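PDB 3GT2: putative uncharacterized protein from Mycobacterium avium subsp. paratuberculosis, which is of unknown function but probably acts as a cysteine peptidase of the NlpC/P60 (C40) type. Local coordinates for residues V106-Y109 and M115-V118. Sequence-based numbering, arbitrary orientation.
Sequences VAMY and MLEV. With SO4 (sulfate ion), chain C.
Met-108 and Leu-116 face each other as an antiparallel hydrogen-bonded pair, and two backbone bonds clasp the strands here: Met-108 N reaches Leu-116 O at 3.0 Å, while Leu-116 N returns to Met-108 O at 2.8 Å. Met-108 O is used twice, since Met-115 CA also approaches it, at 3.1 Å, in a CA-H...O contact. Met-108, a selenomethionine, and Leu-116 both rise from the same face of the sheet. Met-108 runs out with CG opposite its backbone N (chi1 177°), and a bend about the CG-SE bond (chi3 53°) turns CE toward the Leu-116 side chain, although the modelled closeness of the two ends is doubtful. Val-19 and Ile-20 of helix 7-24 and Tyr-64 of helix 56-65 cover Met-108, and both residues of the pair are buried: this is the tightly packed side. Tyr-109 and Met-115 point to the other face. Ala-107 CB points toward the partner strand, 3.4 Å from Leu-116 O and 3.9 Å from SE of Met-115, also a selenomethionine. Met-115 itself starts between its backbone N and carbonyl carbon (chi1 63°) and then extends, bringing SE beside that methyl group. Partly exposed Glu-117 has its OE2 hydrogen-bonded to Ser-125 OG and Gln-123 NE2 of strand 122-126. The grip slackens toward both ends. At one, a water bridges the strands, donating to Val-106 O at 2.8 Å and accepting from Val-118 N. At the other, the ring of the partly exposed Tyr-109 does not touch segment 115-118; its OH donates to sulfate O1, in the ring plane at the edge, at 2.6 Å, and is also hydrogen-bonded to Asn-113 N. Asn-112 N also binds this ion, probably acquired from the crystallisation liquor. The pair forms the central beta hairpin, 105-111 with 114-118, of the four-stranded antiparallel sheet that packs against helices in the papain-like fold of NlpC/P60 domains.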
loop_
_atom_site.group_PDB
_atom_site.type_symbol
_atom_site.label_atom_id
_atom_site.label_comp_id
_atom_site.label_asym_id
_atom_site.label_seq_id
_atom_site.Cartn_x
_atom_site.Cartn_y
_atom_site.Cartn_z
ATOM N N VAL A 106 -1.431 4.790 4.173
ATOM C CA VAL A 106 -0.857 4.595 2.863
ATOM C C VAL A 106 -1.817 3.728 2.058
ATOM O O VAL A 106 -2.590 2.955 2.631
ATOM C CB VAL A 106 0.525 3.907 2.966
ATOM C CG1 VAL A 106 0.409 2.556 3.715
ATOM C CG2 VAL A 106 1.143 3.750 1.578
ATOM N N ALA A 107 -1.784 3.862 0.737
ATOM C CA ALA A 107 -2.628 3.054 -0.148
ATOM C C ALA A 107 -1.927 2.876 -1.489
ATOM O O ALA A 107 -0.985 3.574 -1.778
ATOM C CB ALA A 107 -3.981 3.718 -0.338
HETATM N N MSE A 108 -2.374 1.917 -2.287
HETATM C CA MSE A 108 -1.739 1.640 -3.562
HETATM C C MSE A 108 -2.577 2.176 -4.711
HETATM O O MSE A 108 -3.766 1.860 -4.835
HETATM C CB MSE A 108 -1.567 0.117 -3.720
HETATM C CG MSE A 108 -0.981 -0.277 -5.073
HETATM SE SE MSE A 108 -1.138 -2.232 -5.361
HETATM C CE MSE A 108 -3.051 -2.455 -5.020
ATOM N N TYR A 109 -1.973 2.998 -5.562
ATOM C CA TYR A 109 -2.683 3.492 -6.729
ATOM C C TYR A 109 -2.883 2.383 -7.764
ATOM O O TYR A 109 -1.955 1.625 -8.058
ATOM C CB TYR A 109 -1.919 4.647 -7.369
ATOM C CG TYR A 109 -2.720 5.388 -8.403
ATOM C CD1 TYR A 109 -4.023 5.816 -8.133
ATOM C CD2 TYR A 109 -2.175 5.676 -9.651
ATOM C CE1 TYR A 109 -4.749 6.516 -9.075
ATOM C CE2 TYR A 109 -2.896 6.367 -10.601
ATOM C CZ TYR A 109 -4.187 6.784 -10.311
ATOM O OH TYR A 109 -4.905 7.469 -11.262
HETATM N N MSE A 115 -7.767 3.255 -5.803
HETATM C CA MSE A 115 -6.668 2.840 -4.944
HETATM C C MSE A 115 -7.092 1.654 -4.122
HETATM O O MSE A 115 -8.275 1.474 -3.832
HETATM C CB MSE A 115 -6.173 3.989 -4.054
HETATM C CG MSE A 115 -7.192 4.511 -3.094
HETATM SE SE MSE A 115 -6.531 6.061 -2.071
HETATM C CE MSE A 115 -7.967 6.099 -0.774
ATOM N N LEU A 116 -6.116 0.828 -3.773
ATOM C CA LEU A 116 -6.351 -0.267 -2.857
ATOM C C LEU A 116 -5.987 0.204 -1.464
ATOM O O LEU A 116 -4.836 0.569 -1.203
ATOM C CB LEU A 116 -5.487 -1.462 -3.234
ATOM C CG LEU A 116 -5.749 -2.696 -2.379
ATOM C CD1 LEU A 116 -7.138 -3.221 -2.669
ATOM C CD2 LEU A 116 -4.695 -3.743 -2.655
ATOM N N GLU A 117 -6.963 0.186 -0.563
ATOM C CA GLU A 117 -6.751 0.694 0.777
ATOM C C GLU A 117 -7.330 -0.265 1.799
ATOM O O GLU A 117 -7.994 -1.240 1.450
ATOM C CB GLU A 117 -7.417 2.057 0.942
ATOM C CG GLU A 117 -8.926 2.013 0.691
ATOM C CD GLU A 117 -9.686 3.172 1.332
ATOM O OE1 GLU A 117 -9.047 4.085 1.899
ATOM O OE2 GLU A 117 -10.936 3.160 1.270
ATOM N N VAL A 118 -7.053 0.006 3.063
ATOM C CA VAL A 118 -7.754 -0.705 4.132
ATOM C C VAL A 118 -8.768 0.237 4.774
ATOM O O VAL A 118 -8.403 1.223 5.411
ATOM C CB VAL A 118 -6.786 -1.249 5.200
ATOM C CG1 VAL A 118 -7.524 -2.154 6.147
ATOM C CG2 VAL A 118 -5.654 -2.019 4.544
HETATM S S SO4 C . -4.216 7.364 -14.734
HETATM O O1 SO4 C . -3.827 8.074 -13.519
HETATM O O2 SO4 C . -4.042 5.926 -14.566
HETATM O O3 SO4 C . -5.612 7.656 -15.044
HETATM O O4 SO4 C . -3.372 7.810 -15.842
HETATM O O HOH W 1 -5.158 2.263 3.499
#